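Possible substrate binding protein of ABC transporter system (Rhodopseudomonas palustris, PDB 3N0X) probably binds branched-chain amino acids or related ligands and delivers them to an ABC transporter. Local coordinates at residues E18-Q23 / D282-G287; L9-T14 / V49-D54; N236-L241 / N278-F283; I76-S81 / I101-V106. All coordinates share one frame; numbering follows the deposited sequence.

Contact 1: residues E18-Q23 / D282-G287; sequences EAYAKQ and DFFTAG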
# COMPACT_ATOMS: atom_id res chain seq x y z
N GLU A 18 10.20 -3.16 12.62
CA GLU A 18 10.28 -2.07 13.62
C GLU A 18 10.16 -0.64 13.02
O GLU A 18 9.38 0.19 13.52
CB GLU A 18 11.57 -2.17 14.43
CG GLU A 18 11.83 -0.96 15.30
N ALA A 19 10.93 -0.36 11.98
CA ALA A 19 10.97 1.02 11.45
C ALA A 19 9.60 1.44 10.90
O ALA A 19 9.17 2.61 11.02
CB ALA A 19 11.99 1.15 10.34
N TYR A 20 8.95 0.48 10.27
CA TYR A 20 7.68 0.72 9.61
C TYR A 20 6.59 0.91 10.65
O TYR A 20 5.72 1.79 10.53
CB TYR A 20 7.31 -0.41 8.67
CG TYR A 20 8.43 -0.85 7.72
CD1 TYR A 20 9.45 0.03 7.35
CD2 TYR A 20 8.43 -2.12 7.19
CE1 TYR A 20 10.51 -0.39 6.48
CE2 TYR A 20 9.45 -2.54 6.33
CZ TYR A 20 10.48 -1.67 5.99
OH TYR A 20 11.47 -2.11 5.12
N ALA A 21 6.61 0.06 11.65
CA ALA A 21 5.65 0.15 12.76
C ALA A 21 5.75 1.49 13.44
O ALA A 21 4.73 2.09 13.79
CB ALA A 21 5.92 -0.99 13.77
N LYS A 22 6.96 1.99 13.67
CA LYS A 22 7.09 3.28 14.33
C LYS A 22 6.47 4.40 13.47
O LYS A 22 5.84 5.34 14.01
CB LYS A 22 8.56 3.58 14.69
CG LYS A 22 9.16 2.69 15.78
N GLN A 23 6.62 4.29 12.14
CA GLN A 23 6.02 5.27 11.24
C GLN A 23 4.50 5.20 11.24
O GLN A 23 3.82 6.22 11.15
CB GLN A 23 6.55 5.13 9.82
CG GLN A 23 8.01 5.50 9.68
CD GLN A 23 8.51 5.44 8.24
OE1 GLN A 23 7.91 4.80 7.38
NE2 GLN A 23 9.64 6.09 8.00
N ASP A 282 6.57 8.94 5.09
CA ASP A 282 6.69 7.80 4.15
C ASP A 282 5.35 7.02 4.09
O ASP A 282 4.33 7.44 4.67
CB ASP A 282 7.89 6.94 4.60
CG ASP A 282 8.61 6.18 3.43
OD1 ASP A 282 8.00 5.95 2.36
OD2 ASP A 282 9.80 5.79 3.67
N PHE A 283 5.35 5.89 3.36
CA PHE A 283 4.15 5.06 3.19
C PHE A 283 3.40 4.88 4.51
O PHE A 283 2.17 5.03 4.58
CB PHE A 283 4.50 3.63 2.71
CG PHE A 283 4.72 3.45 1.21
CD1 PHE A 283 5.14 4.47 0.37
CD2 PHE A 283 4.56 2.19 0.67
CE1 PHE A 283 5.37 4.21 -1.01
CE2 PHE A 283 4.73 1.96 -0.69
CZ PHE A 283 5.16 2.97 -1.51
N PHE A 284 4.13 4.43 5.51
CA PHE A 284 3.52 3.97 6.74
C PHE A 284 2.90 5.12 7.51
O PHE A 284 1.84 4.99 8.16
CB PHE A 284 4.53 3.15 7.54
CG PHE A 284 4.99 1.95 6.80
CD1 PHE A 284 4.21 0.82 6.77
CD2 PHE A 284 6.22 1.93 6.18
CE1 PHE A 284 4.62 -0.32 6.06
CE2 PHE A 284 6.60 0.83 5.43
CZ PHE A 284 5.82 -0.28 5.36
N THR A 285 3.55 6.26 7.42
CA THR A 285 3.06 7.47 8.06
C THR A 285 1.74 7.87 7.42
O THR A 285 0.73 8.16 8.09
CB THR A 285 4.02 8.64 7.82
OG1 THR A 285 5.39 8.20 7.88
CG2 THR A 285 3.76 9.72 8.86
N ALA A 286 1.71 7.90 6.09
CA ALA A 286 0.52 8.27 5.37
C ALA A 286 -0.64 7.30 5.66
O ALA A 286 -1.78 7.70 5.83
CB ALA A 286 0.79 8.34 3.83
N GLY A 287 -0.33 6.02 5.70
CA GLY A 287 -1.34 5.02 6.02
C GLY A 287 -1.87 5.07 7.44
O GLY A 287 -3.08 4.93 7.67
O HOH W 1 9.73 3.64 5.52
O HOH W 2 11.38 6.98 5.53

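Contact 2: residues L9-T14 / V49-D54; sequences LIYGKT and VITKDD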
# COMPACT_ATOMS: atom_id res chain seq x y z
N LEU A 9 -3.80 -0.03 18.56
CA LEU A 9 -2.92 -0.19 17.43
C LEU A 9 -2.07 -1.44 17.63
O LEU A 9 -1.30 -1.54 18.60
CB LEU A 9 -1.98 1.02 17.27
CG LEU A 9 -0.87 0.86 16.21
CD1 LEU A 9 -1.49 0.77 14.80
CD2 LEU A 9 0.15 2.03 16.34
N ILE A 10 -2.19 -2.39 16.71
CA ILE A 10 -1.39 -3.61 16.74
C ILE A 10 -0.34 -3.37 15.68
O ILE A 10 -0.66 -3.00 14.56
CB ILE A 10 -2.22 -4.84 16.38
CG1 ILE A 10 -3.57 -4.87 17.12
CG2 ILE A 10 -1.45 -6.16 16.62
CD1 ILE A 10 -3.51 -4.77 18.62
N TYR A 11 0.92 -3.57 16.02
CA TYR A 11 2.04 -3.27 15.13
C TYR A 11 3.30 -4.03 15.50
O TYR A 11 3.45 -4.48 16.65
CB TYR A 11 2.33 -1.76 15.09
CG TYR A 11 2.83 -1.03 16.34
CD1 TYR A 11 2.65 -1.50 17.64
CD2 TYR A 11 3.41 0.21 16.19
CE1 TYR A 11 3.11 -0.78 18.72
CE2 TYR A 11 3.86 0.94 17.25
CZ TYR A 11 3.69 0.46 18.52
OH TYR A 11 4.10 1.21 19.62
N GLY A 12 4.19 -4.20 14.52
CA GLY A 12 5.41 -4.96 14.75
C GLY A 12 6.51 -4.05 15.26
O GLY A 12 7.54 -3.85 14.57
N LYS A 13 6.26 -3.46 16.42
CA LYS A 13 7.16 -2.47 17.02
C LYS A 13 8.56 -3.02 17.24
O LYS A 13 9.54 -2.27 17.14
CB LYS A 13 6.58 -1.95 18.33
CG LYS A 13 7.34 -0.78 18.98
CD LYS A 13 6.86 -0.54 20.41
CE LYS A 13 7.54 0.67 21.05
NZ LYS A 13 7.12 0.82 22.47
N THR A 14 8.69 -4.30 17.57
CA THR A 14 10.02 -4.92 17.61
C THR A 14 10.12 -6.02 16.57
O THR A 14 9.13 -6.56 16.11
CB THR A 14 10.42 -5.43 19.01
OG1 THR A 14 9.46 -6.37 19.48
CG2 THR A 14 10.56 -4.26 20.02
N VAL A 49 -5.15 6.00 22.73
CA VAL A 49 -4.55 4.97 21.92
C VAL A 49 -3.73 4.03 22.77
O VAL A 49 -2.87 4.48 23.53
CB VAL A 49 -3.67 5.57 20.84
CG1 VAL A 49 -2.96 4.49 20.06
CG2 VAL A 49 -4.54 6.43 19.90
N ILE A 50 -4.04 2.73 22.65
CA ILE A 50 -3.35 1.63 23.31
C ILE A 50 -2.52 0.93 22.24
O ILE A 50 -3.13 0.44 21.29
CB ILE A 50 -4.39 0.60 23.83
CG1 ILE A 50 -5.35 1.26 24.83
CG2 ILE A 50 -3.72 -0.62 24.46
CD1 ILE A 50 -4.62 2.10 25.83
N THR A 51 -1.21 0.84 22.39
CA THR A 51 -0.36 0.13 21.42
C THR A 51 0.04 -1.27 21.92
O THR A 51 0.27 -1.47 23.12
CB THR A 51 0.89 0.93 21.04
OG1 THR A 51 1.73 1.08 22.19
CG2 THR A 51 0.53 2.32 20.50
N LYS A 52 0.09 -2.22 21.00
CA LYS A 52 0.39 -3.61 21.31
C LYS A 52 1.42 -4.07 20.27
O LYS A 52 1.11 -4.20 19.08
CB LYS A 52 -0.85 -4.51 21.17
CG LYS A 52 -2.04 -4.19 22.08
CD LYS A 52 -1.84 -4.92 23.41
CE LYS A 52 -3.01 -4.67 24.32
NZ LYS A 52 -2.56 -4.72 25.73
N ASP A 53 2.63 -4.34 20.72
CA ASP A 53 3.67 -4.87 19.88
C ASP A 53 3.46 -6.36 19.65
O ASP A 53 3.43 -7.14 20.62
CB ASP A 53 5.01 -4.61 20.57
CG ASP A 53 6.21 -5.18 19.84
OD1 ASP A 53 6.17 -5.56 18.65
OD2 ASP A 53 7.25 -5.18 20.53
N ASP A 54 3.30 -6.77 18.39
CA ASP A 54 3.16 -8.19 18.07
C ASP A 54 4.42 -8.87 17.57
O ASP A 54 4.41 -10.05 17.27
CB ASP A 54 1.97 -8.44 17.11
CG ASP A 54 2.17 -7.86 15.72
OD1 ASP A 54 3.31 -7.49 15.35
OD2 ASP A 54 1.18 -7.84 14.97

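Contact 3: residues N236-L241 / N278-F283; sequences NILPAL and NAPPDF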
# COMPACT_ATOMS: atom_id res chain seq x y z
N ASN A 236 8.15 2.70 -4.03
CA ASN A 236 8.59 2.06 -2.80
C ASN A 236 8.86 3.12 -1.75
O ASN A 236 8.76 4.31 -2.01
CB ASN A 236 9.85 1.17 -3.02
CG ASN A 236 9.84 -0.07 -2.18
OD1 ASN A 236 9.37 -0.08 -1.03
ND2 ASN A 236 10.29 -1.18 -2.79
N ILE A 237 9.19 2.64 -0.56
CA ILE A 237 9.51 3.52 0.54
C ILE A 237 10.83 4.22 0.29
O ILE A 237 11.64 3.81 -0.52
CB ILE A 237 9.52 2.77 1.89
CG1 ILE A 237 10.53 1.62 1.92
CG2 ILE A 237 8.06 2.29 2.17
CD1 ILE A 237 10.68 0.98 3.30
N LEU A 238 11.07 5.32 1.00
CA LEU A 238 12.23 6.14 0.74
C LEU A 238 13.60 5.44 0.78
O LEU A 238 14.42 5.65 -0.11
CB LEU A 238 12.22 7.45 1.58
CG LEU A 238 11.01 8.38 1.42
CD1 LEU A 238 11.10 9.59 2.40
CD2 LEU A 238 10.85 8.86 -0.01
N PRO A 239 13.88 4.61 1.82
CA PRO A 239 15.16 3.89 1.78
C PRO A 239 15.35 3.00 0.55
O PRO A 239 16.46 2.88 0.01
CB PRO A 239 15.13 3.04 3.04
CG PRO A 239 14.14 3.68 3.93
CD PRO A 239 13.11 4.33 3.05
N ALA A 240 14.27 2.39 0.10
CA ALA A 240 14.31 1.55 -1.09
C ALA A 240 14.49 2.33 -2.41
O ALA A 240 14.96 1.78 -3.42
CB ALA A 240 13.05 0.68 -1.16
N LEU A 241 14.09 3.60 -2.41
CA LEU A 241 14.22 4.45 -3.61
C LEU A 241 15.67 4.92 -3.87
O LEU A 241 15.92 5.49 -4.94
CB LEU A 241 13.28 5.66 -3.50
CG LEU A 241 11.78 5.44 -3.56
CD1 LEU A 241 11.05 6.77 -3.42
CD2 LEU A 241 11.39 4.71 -4.87
N ASN A 278 12.66 16.29 11.03
CA ASN A 278 13.66 16.60 10.00
C ASN A 278 13.77 15.55 8.90
O ASN A 278 14.87 15.27 8.39
CB ASN A 278 15.00 16.86 10.67
CG ASN A 278 14.90 17.91 11.75
OD1 ASN A 278 15.21 17.66 12.92
ND2 ASN A 278 14.49 19.11 11.36
N ALA A 279 12.62 15.01 8.52
CA ALA A 279 12.51 14.01 7.49
C ALA A 279 11.07 14.05 6.99
O ALA A 279 10.19 14.46 7.73
CB ALA A 279 12.81 12.61 8.04
N PRO A 280 10.84 13.64 5.74
CA PRO A 280 9.48 13.57 5.22
C PRO A 280 8.71 12.32 5.67
O PRO A 280 9.33 11.30 6.10
CB PRO A 280 9.68 13.56 3.71
CG PRO A 280 11.11 13.27 3.47
CD PRO A 280 11.84 13.21 4.75
N PRO A 281 7.37 12.40 5.59
CA PRO A 281 6.56 11.23 5.83
C PRO A 281 6.77 10.20 4.73
O PRO A 281 7.05 10.56 3.59
CB PRO A 281 5.13 11.78 5.78
CG PRO A 281 5.19 12.99 4.94
CD PRO A 281 6.58 13.56 5.13
N ASP A 282 6.57 8.94 5.09
CA ASP A 282 6.69 7.80 4.15
C ASP A 282 5.35 7.02 4.09
O ASP A 282 4.33 7.44 4.67
CB ASP A 282 7.89 6.94 4.60
CG ASP A 282 8.61 6.18 3.43
OD1 ASP A 282 8.00 5.95 2.36
OD2 ASP A 282 9.80 5.79 3.67
N PHE A 283 5.35 5.89 3.36
CA PHE A 283 4.15 5.06 3.19
C PHE A 283 3.40 4.88 4.51
O PHE A 283 2.17 5.03 4.58
CB PHE A 283 4.50 3.63 2.71
CG PHE A 283 4.72 3.45 1.21
CD1 PHE A 283 5.14 4.47 0.37
CD2 PHE A 283 4.56 2.19 0.67
CE1 PHE A 283 5.37 4.21 -1.01
CE2 PHE A 283 4.73 1.96 -0.69
CZ PHE A 283 5.16 2.97 -1.51

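Contact 4: residues I76-S81 / I101-V106; sequences IAIGTS and IVEPAV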
# COMPACT_ATOMS: atom_id res chain seq x y z
N ILE A 76 -12.18 -0.39 18.88
CA ILE A 76 -11.81 -0.64 17.50
C ILE A 76 -10.30 -0.82 17.50
O ILE A 76 -9.61 -0.35 18.40
CB ILE A 76 -12.29 0.53 16.59
CG1 ILE A 76 -12.14 0.18 15.11
CG2 ILE A 76 -11.58 1.83 16.95
CD1 ILE A 76 -13.06 1.02 14.19
N ALA A 77 -9.80 -1.60 16.54
CA ALA A 77 -8.37 -1.81 16.43
C ALA A 77 -7.91 -1.53 15.02
O ALA A 77 -8.69 -1.61 14.06
CB ALA A 77 -8.00 -3.27 16.80
N ILE A 78 -6.63 -1.18 14.92
CA ILE A 78 -5.92 -0.97 13.66
C ILE A 78 -4.69 -1.83 13.70
O ILE A 78 -4.00 -1.86 14.70
CB ILE A 78 -5.47 0.52 13.53
CG1 ILE A 78 -6.67 1.47 13.60
CG2 ILE A 78 -4.66 0.76 12.23
CD1 ILE A 78 -6.26 2.97 13.87
N GLY A 79 -4.42 -2.60 12.63
CA GLY A 79 -3.20 -3.41 12.58
C GLY A 79 -3.12 -4.20 11.29
O GLY A 79 -4.08 -4.18 10.49
N THR A 80 -2.01 -4.85 10.99
CA THR A 80 -0.74 -4.77 11.69
C THR A 80 0.33 -4.74 10.60
O THR A 80 -0.01 -4.69 9.40
CB THR A 80 -0.54 -5.95 12.69
OG1 THR A 80 0.71 -5.79 13.38
CG2 THR A 80 -0.59 -7.28 12.02
N SER A 81 1.61 -4.72 10.99
CA SER A 81 2.66 -4.45 10.02
C SER A 81 2.86 -5.60 9.04
O SER A 81 3.12 -5.39 7.86
CB SER A 81 3.98 -4.13 10.73
OG SER A 81 3.78 -3.28 11.85
N ILE A 101 -9.39 -2.48 11.49
CA ILE A 101 -9.03 -1.72 10.30
C ILE A 101 -7.61 -2.14 9.96
O ILE A 101 -6.67 -1.94 10.74
CB ILE A 101 -9.08 -0.18 10.51
CG1 ILE A 101 -10.55 0.27 10.75
CG2 ILE A 101 -8.46 0.52 9.30
CD1 ILE A 101 -10.65 1.71 11.28
N VAL A 102 -7.45 -2.77 8.82
CA VAL A 102 -6.16 -3.32 8.43
C VAL A 102 -5.31 -2.22 7.81
O VAL A 102 -5.70 -1.57 6.83
CB VAL A 102 -6.30 -4.54 7.52
CG1 VAL A 102 -4.88 -5.03 7.06
CG2 VAL A 102 -7.09 -5.66 8.27
N GLU A 103 -4.12 -2.07 8.41
CA GLU A 103 -3.17 -1.01 8.05
C GLU A 103 -1.87 -1.34 8.74
O GLU A 103 -1.85 -1.42 9.97
CB GLU A 103 -3.69 0.35 8.58
CG GLU A 103 -2.73 1.49 8.37
CD GLU A 103 -2.44 1.79 6.92
OE1 GLU A 103 -3.41 1.99 6.12
OE2 GLU A 103 -1.22 1.89 6.61
N PRO A 104 -0.77 -1.47 7.99
CA PRO A 104 -0.56 -1.35 6.54
C PRO A 104 -0.68 -2.60 5.69
O PRO A 104 -0.58 -2.48 4.47
CB PRO A 104 0.89 -0.88 6.44
CG PRO A 104 1.54 -1.55 7.60
CD PRO A 104 0.50 -1.50 8.73
N ALA A 105 -0.91 -3.75 6.31
CA ALA A 105 -0.81 -5.06 5.60
C ALA A 105 -1.54 -5.07 4.26
O ALA A 105 -2.74 -4.78 4.21
CB ALA A 105 -1.30 -6.18 6.47
N VAL A 106 -0.83 -5.49 3.21
CA VAL A 106 -1.30 -5.42 1.83
C VAL A 106 -1.92 -6.71 1.26
O VAL A 106 -2.50 -6.68 0.20
CB VAL A 106 -0.14 -5.03 0.85
CG1 VAL A 106 0.48 -3.70 1.25
CG2 VAL A 106 0.94 -6.15 0.79

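Contact 1: residues E18-Q23 / D282-G287
Phe-284 lies flat under Tyr-20. The two rings are nearly parallel, 6° apart, but slid along each other, so what sits over the centre of the Phe-284 ring is Tyr-20 CB, 3.4 Å from the centroid in a CH-pi contact. Tyr-20 CG comes down on Phe-284 CE2 at 3.4 Å. Phe-284 CG is anti to the carbonyl carbon (chi1 -61°), which lays the ring beneath Tyr-20. In the conformer described here, Gln-23 OE1 reaches Phe-284 CD2 at 3.5 Å, near the ring plane. Cutting the Phe-284 ring back to an alanine is likely to take away the surface that Tyr-20 CB and CG lie on and open a gap between the helices. Within the periplasmic binding protein fold, the first turns of these helices, 18-23 and 283-287, run at 32° to each other; a glycerol, probably from the crystallisation liquor, lies about 3 Å from the Phe-284 side chain and may mark a pocket. Two waters join the same Gln-23 conformer to Asp-282: one donates to Gln-23 OE1 and Asp-282 OD2, the other accepts from Gln-23 NE2 and donates to that OD2. Thr-285 OG1 accepts from Asp-282 N at 3.1 Å.

Contact 2: residues L9-T14 / V49-D54
Asp-53 reaches back from its strand to hold the turn that follows Tyr-11. Its CB lies 3.8 Å from Lys-13 CB, and with CG anti to the backbone N (chi1 177°) the carboxylate is carried to Thr-14. There the two oxygens divide the work: Asp-53 OD1 takes Thr-14 N at 3.0 Å from above the carboxylate plane, while Asp-53 OD2 receives the hydroxyl Thr-14 OG1 at 2.7 Å on its syn lone pair. The OD1 atom also accepts from Gln-55 N, so the group is gripped from both loops. Gly-12 is the centre of an inverse gamma turn just before this clasp. Strands 5-11 and 45-53 are parallel neighbours in the six-stranded sheet of one lobe of the binding protein, and four backbone hydrogen bonds join 9-14 to 49-54, from Leu-9 N to Ile-50 O at one end to Asp-54 N to Tyr-11 O, 2.9 Å, at the other. On the face shared by Leu-9, Tyr-11 and Thr-51, Tyr-11 CE1 nears Thr-51 CB at 3.6 Å, with the phenol oxygen bonded to Glu-25 of helix 18-35. On the other face Ile-10 CD1 rests on Lys-52 CB at 3.7 Å, and Lys-52 NZ runs on to salt bridges with Asp-72 and Glu-67.

Contact 3: residues N236-L241 / N278-F283
Asp-282 turns its carboxylate on the backbone of the opposing loop, where Leu-238 N donates to Asp-282 OD2 at 3.0 Å, on the syn side and 21° out of the carboxylate plane. A weak second bond runs from the same Leu-238 N to Asp-282 OD1 at 3.4 Å, so one N-H is forked between both oxygens. Because Asp-282 OD1 is also held by the N-H of Phe-283, the carboxylate has little freedom to turn. A leucine at Asp-282 would probably leave Leu-238 N without its acceptor and let the 236-241 loop shift. Carbon packs round the acid: Ile-237 CB is 3.5 Å from Asp-282 OD2, and Leu-238 CG passes 3.6 Å from Asp-282 OD2, the two side chains running antiparallel. Ile-237 CG2, anti to the carbonyl carbon and beside the backbone N, sits over one face of the Phe-283 ring, 3.7 Å from Phe-283 CG. Farther along, Leu-238 CD1 meets Pro-280 CG at 3.8 Å. Tyr-255 packs edge-to-face with Phe-283, Pro-281 leans on helix 264-277, and Ile-237 touches Tyr-20 of helix 18-35; the contact joins the loop between strands 229-233 and 251-254 to the loop that leads into helix 283-302.

Contact 4: residues I76-S81 / I101-V106
Ile-101 and Ile-78 pair across two parallel strands, their side chains on the same face of the sheet. Both backbone bonds of Ile-101 go to strand 76-79: its N donates to Ala-77 O at 2.8 Å, almost straight at 175°, and its O accepts from Gly-79 N at 3.0 Å. Its side chain, CG1 anti to the carbonyl carbon (chi1 -67°), rises from the sheet, and Ile-101 CD1 meets Ile-76 CD1 at 3.8 Å. Ile-78 brings its CG2 branch to Glu-103 CB at 3.8 Å, the two side chains lying side by side and pointing the same way, while Glu-103 OE1 bonds Thr-122. Gly-79 pairs with Val-102 and gives its O to Glu-103 N at 3.0 Å, a donor standing well above the carbonyl plane; Val-102 CA adds a CA-H...O contact to the same oxygen. Helix 83-96 connects the strands as a beta-alpha-beta unit. Cis peptides precede both Thr-80 and Pro-104 where the chains leave the sheet, and there Thr-80 O receives a weak bond from Ala-105 N. Helix 283-302 packs on the isoleucine face through Val-295 and Ala-291. Apolar branches thus fill that face, while the buried backbone polar groups are satisfied partly across this pair and partly by the neighbouring strands.

How the contacts relate
From the N terminus, strand 5-11 leads into helix 18-35, and contact 2 then closes the first loop when 49-54 pairs with 9-14. Contact 1 opens inside that loop, at 18-23, and closes only at 282-287, so the two cross. Contact 4 follows contact 2 in series, bringing 101-106 back to 76-81 within the span of contact 1; it shares the sheet with contact 2, since strands 5-11 and 76-79 are neighbours and Thr-80 OG1 probably bonds Asp-54 OD2. Contact 3 opens at 236-241 and closes at 278-283, sharing Asp-282 and Phe-283 with contact 1, which closes last. Contact 1 touches the other three, linking the sheet to loop 236-241 through helices 18-35 and 283-302.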